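Local coordinates for hypothetical protein PHS013 (Pyrococcus horikoshii, PDB 1WMI) that probably acts as the RelE/ParE-family toxin of a type II toxin-antitoxin pair, held in a complex with chains of another protein, at residues E36-L48 and R58-W72. Residues are numbered along the deposited sequence; the frame is centred on the assembly and turned at random.
Sequences EPVPREKFDVIKL and RARLGDYRVIYSVNW
I46 and R58 pair where the outermost strand of the chain's own five-stranded sheet meets its hairpin partner in this RelE/ParE-type toxin, a worked example of backbone bonds setting a register that side chains fill. The I46 N to R58 O bond (3.1 Å) and its return, R58 N to I46 O, frame the pair; R60 N gives F43 O a nearly straight bond (173°). The tight part centres on V45, A59 and F43: V45 CG1 packs on A59 CB at 3.6 Å, and F43 meets F29 of helix 20-33 edge-to-face. Y68's first torsion (65°), with CG between backbone N and carbonyl carbon, carries the ring so that its edge meets P37 O, to which OH donates in the carbonyl plane at 2.6 Å.

Looser are V38, its CG2 4.4 Å from W72 CH2, and the partly exposed R60. The polar flank is buried in the assembly: R58, bent at chi2 and chi3, lays one guanidinium face over I46 CD1. The D44 carboxylate bridges to R58 and R60 of the second subunit; R60 NH2 also bonds R85 O of its own chain, and R58 meets an acidic side chain of another protein. Such pairing is consistent with charges neutralised between chains, while apolar contacts and backbone bonds hold the contact within one.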
loop_
_atom_site.group_PDB
_atom_site.type_symbol
_atom_site.label_atom_id
_atom_site.label_comp_id
_atom_site.label_asym_id
_atom_site.label_seq_id
_atom_site.Cartn_x
_atom_site.Cartn_y
_atom_site.Cartn_z
ATOM N N GLU A 36 -6.416 16.269 4.795
ATOM C CA GLU A 36 -6.690 14.841 4.844
ATOM C C GLU A 36 -5.546 14.117 5.548
ATOM O O GLU A 36 -4.458 13.993 5.003
ATOM C CB GLU A 36 -6.833 14.317 3.411
ATOM C CG GLU A 36 -7.330 12.890 3.311
ATOM C CD GLU A 36 -8.822 12.792 3.556
ATOM O OE1 GLU A 36 -9.307 11.685 3.875
ATOM O OE2 GLU A 36 -9.512 13.832 3.419
ATOM N N PRO A 37 -5.777 13.633 6.774
ATOM C CA PRO A 37 -4.751 12.922 7.548
ATOM C C PRO A 37 -4.283 11.588 6.950
ATOM O O PRO A 37 -3.134 11.179 7.139
ATOM C CB PRO A 37 -5.416 12.753 8.909
ATOM C CG PRO A 37 -6.863 12.613 8.543
ATOM C CD PRO A 37 -7.030 13.730 7.539
ATOM N N VAL A 38 -5.175 10.908 6.238
ATOM C CA VAL A 38 -4.826 9.641 5.610
ATOM C C VAL A 38 -5.200 9.641 4.130
ATOM O O VAL A 38 -6.238 9.112 3.739
ATOM C CB VAL A 38 -5.527 8.437 6.304
ATOM C CG1 VAL A 38 -4.979 7.125 5.735
ATOM C CG2 VAL A 38 -5.306 8.493 7.814
ATOM N N PRO A 39 -4.367 10.274 3.289
ATOM C CA PRO A 39 -4.619 10.333 1.846
ATOM C C PRO A 39 -4.210 8.988 1.248
ATOM O O PRO A 39 -3.234 8.896 0.511
ATOM C CB PRO A 39 -3.714 11.475 1.396
ATOM C CG PRO A 39 -2.535 11.318 2.311
ATOM C CD PRO A 39 -3.191 11.087 3.648
ATOM N N ARG A 40 -4.968 7.951 1.592
ATOM C CA ARG A 40 -4.689 6.589 1.157
ATOM C C ARG A 40 -4.356 6.373 -0.306
ATOM O O ARG A 40 -3.320 5.794 -0.626
ATOM C CB ARG A 40 -5.850 5.669 1.544
ATOM C CG ARG A 40 -5.715 4.251 1.008
ATOM C CD ARG A 40 -5.683 3.225 2.136
ATOM N NE ARG A 40 -5.916 1.870 1.639
ATOM C CZ ARG A 40 -5.789 0.761 2.364
ATOM N NH1 ARG A 40 -6.029 -0.419 1.807
ATOM N NH2 ARG A 40 -5.418 0.826 3.637
ATOM N N GLU A 41 -5.238 6.837 -1.184
ATOM C CA GLU A 41 -5.080 6.666 -2.623
ATOM C C GLU A 41 -3.854 7.327 -3.235
ATOM O O GLU A 41 -3.061 6.674 -3.919
ATOM C CB GLU A 41 -6.323 7.193 -3.341
ATOM C CG GLU A 41 -6.876 6.269 -4.409
ATOM C CD GLU A 41 -8.082 5.484 -3.925
ATOM O OE1 GLU A 41 -9.053 6.123 -3.470
ATOM O OE2 GLU A 41 -8.064 4.236 -4.000
ATOM N N LYS A 42 -3.701 8.622 -2.986
ATOM C CA LYS A 42 -2.597 9.375 -3.562
ATOM C C LYS A 42 -1.219 9.025 -3.026
ATOM O O LYS A 42 -0.227 9.186 -3.732
ATOM C CB LYS A 42 -2.849 10.876 -3.394
ATOM C CG LYS A 42 -1.923 11.767 -4.216
ATOM C CD LYS A 42 -2.613 13.079 -4.558
ATOM C CE LYS A 42 -3.858 12.843 -5.413
ATOM N NZ LYS A 42 -4.686 14.070 -5.501
ATOM N N PHE A 43 -1.147 8.542 -1.791
ATOM C CA PHE A 43 0.146 8.213 -1.218
ATOM C C PHE A 43 0.312 6.786 -0.715
ATOM O O PHE A 43 1.178 6.517 0.120
ATOM C CB PHE A 43 0.468 9.209 -0.107
ATOM C CG PHE A 43 0.694 10.603 -0.603
ATOM C CD1 PHE A 43 1.863 10.924 -1.285
ATOM C CD2 PHE A 43 -0.268 11.590 -0.418
ATOM C CE1 PHE A 43 2.076 12.205 -1.779
ATOM C CE2 PHE A 43 -0.066 12.877 -0.909
ATOM C CZ PHE A 43 1.113 13.184 -1.591
ATOM N N ASP A 44 -0.528 5.881 -1.211
ATOM C CA ASP A 44 -0.454 4.458 -0.861
ATOM C C ASP A 44 -0.195 4.260 0.628
ATOM O O ASP A 44 0.569 3.383 1.026
ATOM C CB ASP A 44 0.673 3.810 -1.673
ATOM C CG ASP A 44 0.448 2.329 -1.923
ATOM O OD1 ASP A 44 -0.523 1.758 -1.372
ATOM O OD2 ASP A 44 1.253 1.733 -2.676
ATOM N N VAL A 45 -0.842 5.072 1.452
ATOM C CA VAL A 45 -0.644 5.000 2.889
ATOM C C VAL A 45 -1.291 3.795 3.571
ATOM O O VAL A 45 -2.373 3.351 3.181
ATOM C CB VAL A 45 -1.165 6.290 3.573
ATOM C CG1 VAL A 45 -0.578 7.523 2.891
ATOM C CG2 VAL A 45 -2.666 6.334 3.506
ATOM N N ILE A 46 -0.614 3.275 4.597
ATOM C CA ILE A 46 -1.121 2.147 5.375
ATOM C C ILE A 46 -1.041 2.459 6.869
ATOM O O ILE A 46 -0.113 3.134 7.320
ATOM C CB ILE A 46 -0.312 0.866 5.123
ATOM C CG1 ILE A 46 1.152 1.091 5.512
ATOM C CG2 ILE A 46 -0.442 0.445 3.669
ATOM C CD1 ILE A 46 1.998 -0.162 5.450
ATOM N N LYS A 47 -2.014 1.977 7.638
ATOM C CA LYS A 47 -2.002 2.204 9.079
ATOM C C LYS A 47 -1.121 1.160 9.760
ATOM O O LYS A 47 -1.446 -0.032 9.771
ATOM C CB LYS A 47 -3.414 2.128 9.660
ATOM C CG LYS A 47 -3.473 2.454 11.148
ATOM C CD LYS A 47 -4.910 2.589 11.637
ATOM C CE LYS A 47 -5.651 1.261 11.554
ATOM N NZ LYS A 47 -7.045 1.344 12.073
ATOM N N LEU A 48 -0.005 1.623 10.318
ATOM C CA LEU A 48 0.939 0.761 11.014
ATOM C C LEU A 48 0.330 0.353 12.339
ATOM O O LEU A 48 -0.010 -0.812 12.551
ATOM C CB LEU A 48 2.253 1.509 11.276
ATOM C CG LEU A 48 3.423 1.510 10.282
ATOM C CD1 LEU A 48 2.952 1.271 8.866
ATOM C CD2 LEU A 48 4.154 2.835 10.404
ATOM N N ARG A 58 2.305 4.933 7.299
ATOM C CA ARG A 58 3.447 4.927 6.398
ATOM C C ARG A 58 2.951 5.408 5.049
ATOM O O ARG A 58 2.043 4.811 4.464
ATOM C CB ARG A 58 4.044 3.532 6.213
ATOM C CG ARG A 58 5.240 3.553 5.257
ATOM C CD ARG A 58 5.131 2.502 4.164
ATOM N NE ARG A 58 3.899 2.621 3.390
ATOM C CZ ARG A 58 3.465 1.693 2.546
ATOM N NH1 ARG A 58 2.335 1.875 1.876
ATOM N NH2 ARG A 58 4.158 0.579 2.375
ATOM N N ALA A 59 3.544 6.490 4.560
ATOM C CA ALA A 59 3.170 7.038 3.270
ATOM C C ALA A 59 4.313 6.818 2.301
ATOM O O ALA A 59 5.485 6.853 2.683
ATOM C CB ALA A 59 2.869 8.520 3.389
ATOM N N ARG A 60 3.961 6.581 1.044
ATOM C CA ARG A 60 4.954 6.363 0.010
ATOM C C ARG A 60 4.970 7.582 -0.919
ATOM O O ARG A 60 3.952 7.943 -1.525
ATOM C CB ARG A 60 4.624 5.072 -0.757
ATOM C CG ARG A 60 5.715 4.606 -1.710
ATOM C CD ARG A 60 5.397 3.240 -2.308
ATOM N NE ARG A 60 5.512 2.161 -1.329
ATOM C CZ ARG A 60 6.653 1.779 -0.757
ATOM N NH1 ARG A 60 6.656 0.783 0.120
ATOM N NH2 ARG A 60 7.796 2.388 -1.061
ATOM N N LEU A 61 6.123 8.239 -1.006
ATOM C CA LEU A 61 6.248 9.405 -1.863
ATOM C C LEU A 61 7.028 9.081 -3.132
ATOM O O LEU A 61 7.377 9.971 -3.903
ATOM C CB LEU A 61 6.919 10.554 -1.102
ATOM C CG LEU A 61 5.997 11.418 -0.228
ATOM C CD1 LEU A 61 5.357 10.582 0.873
ATOM C CD2 LEU A 61 6.797 12.556 0.367
ATOM N N GLY A 62 7.287 7.797 -3.352
ATOM C CA GLY A 62 8.030 7.387 -4.532
ATOM C C GLY A 62 9.370 6.773 -4.169
ATOM O O GLY A 62 9.436 5.617 -3.744
ATOM N N ASP A 63 10.436 7.551 -4.318
ATOM C CA ASP A 63 11.779 7.075 -4.013
ATOM C C ASP A 63 12.018 6.824 -2.529
ATOM O O ASP A 63 13.049 6.265 -2.144
ATOM C CB ASP A 63 12.828 8.058 -4.538
ATOM C CG ASP A 63 12.751 8.244 -6.042
ATOM O OD1 ASP A 63 13.522 9.058 -6.591
ATOM O OD2 ASP A 63 11.919 7.581 -6.681
ATOM N N TYR A 64 11.070 7.229 -1.693
ATOM C CA TYR A 64 11.217 7.029 -0.260
ATOM C C TYR A 64 9.868 6.944 0.441
ATOM O O TYR A 64 8.827 7.183 -0.167
ATOM C CB TYR A 64 12.068 8.151 0.347
ATOM C CG TYR A 64 11.450 9.526 0.253
ATOM C CD1 TYR A 64 10.756 10.077 1.334
ATOM C CD2 TYR A 64 11.555 10.281 -0.920
ATOM C CE1 TYR A 64 10.176 11.350 1.249
ATOM C CE2 TYR A 64 10.977 11.550 -1.015
ATOM C CZ TYR A 64 10.291 12.077 0.072
ATOM O OH TYR A 64 9.707 13.323 -0.031
ATOM N N ARG A 65 9.902 6.586 1.718
ATOM C CA ARG A 65 8.693 6.456 2.522
ATOM C C ARG A 65 8.753 7.344 3.762
ATOM O O ARG A 65 9.828 7.561 4.333
ATOM C CB ARG A 65 8.512 5.002 2.958
ATOM C CG ARG A 65 8.240 4.029 1.817
ATOM C CD ARG A 65 8.362 2.593 2.296
ATOM N NE ARG A 65 9.747 2.263 2.616
ATOM C CZ ARG A 65 10.117 1.272 3.420
ATOM N NH1 ARG A 65 11.406 1.049 3.647
ATOM N NH2 ARG A 65 9.201 0.515 4.009
ATOM N N VAL A 66 7.602 7.866 4.174
ATOM C CA VAL A 66 7.557 8.702 5.361
ATOM C C VAL A 66 6.593 8.085 6.363
ATOM O O VAL A 66 5.495 7.654 5.996
ATOM C CB VAL A 66 7.096 10.154 5.038
ATOM C CG1 VAL A 66 7.957 10.754 3.937
ATOM C CG2 VAL A 66 5.646 10.161 4.627
ATOM N N ILE A 67 7.019 8.017 7.621
ATOM C CA ILE A 67 6.185 7.484 8.692
ATOM C C ILE A 67 5.758 8.641 9.589
ATOM O O ILE A 67 6.579 9.467 9.988
ATOM C CB ILE A 67 6.935 6.430 9.534
ATOM C CG1 ILE A 67 7.361 5.265 8.642
ATOM C CG2 ILE A 67 6.028 5.908 10.638
ATOM C CD1 ILE A 67 7.922 4.066 9.413
ATOM N N TYR A 68 4.470 8.699 9.903
ATOM C CA TYR A 68 3.945 9.788 10.710
ATOM C C TYR A 68 2.835 9.347 11.640
ATOM O O TYR A 68 2.291 8.254 11.502
ATOM C CB TYR A 68 3.432 10.908 9.795
ATOM C CG TYR A 68 2.236 10.547 8.933
ATOM C CD1 TYR A 68 0.941 10.839 9.345
ATOM C CD2 TYR A 68 2.410 9.956 7.681
ATOM C CE1 TYR A 68 -0.158 10.561 8.533
ATOM C CE2 TYR A 68 1.322 9.673 6.861
ATOM C CZ TYR A 68 0.039 9.982 7.293
ATOM O OH TYR A 68 -1.040 9.725 6.481
ATOM N N SER A 69 2.506 10.206 12.596
ATOM C CA SER A 69 1.447 9.908 13.540
ATOM C C SER A 69 0.317 10.912 13.413
ATOM O O SER A 69 0.519 12.043 12.975
ATOM C CB SER A 69 1.987 9.930 14.964
ATOM O OG SER A 69 2.599 11.172 15.248
ATOM N N VAL A 70 -0.880 10.484 13.790
ATOM C CA VAL A 70 -2.046 11.349 13.743
ATOM C C VAL A 70 -2.685 11.331 15.116
ATOM O O VAL A 70 -3.089 10.279 15.616
ATOM C CB VAL A 70 -3.091 10.873 12.695
ATOM C CG1 VAL A 70 -4.332 11.774 12.738
ATOM C CG2 VAL A 70 -2.487 10.896 11.309
ATOM N N ASN A 71 -2.741 12.504 15.733
ATOM C CA ASN A 71 -3.345 12.665 17.044
ATOM C C ASN A 71 -4.682 13.297 16.717
ATOM O O ASN A 71 -4.766 14.503 16.476
ATOM C CB ASN A 71 -2.509 13.614 17.895
ATOM C CG ASN A 71 -2.917 13.608 19.352
ATOM O OD1 ASN A 71 -3.918 13.005 19.724
ATOM N ND2 ASN A 71 -2.142 14.292 20.184
ATOM N N TRP A 72 -5.725 12.475 16.686
ATOM C CA TRP A 72 -7.054 12.952 16.351
ATOM C C TRP A 72 -7.630 13.944 17.342
ATOM O O TRP A 72 -8.324 14.873 16.947
ATOM C CB TRP A 72 -8.008 11.770 16.192
ATOM C CG TRP A 72 -7.534 10.778 15.176
ATOM C CD1 TRP A 72 -6.809 9.649 15.414
ATOM C CD2 TRP A 72 -7.731 10.838 13.756
ATOM N NE1 TRP A 72 -6.544 8.997 14.234
ATOM C CE2 TRP A 72 -7.098 9.703 13.199
ATOM C CE3 TRP A 72 -8.378 11.738 12.899
ATOM C CZ2 TRP A 72 -7.094 9.441 11.820
ATOM C CZ3 TRP A 72 -8.376 11.481 11.530
ATOM C CH2 TRP A 72 -7.737 10.339 11.003
#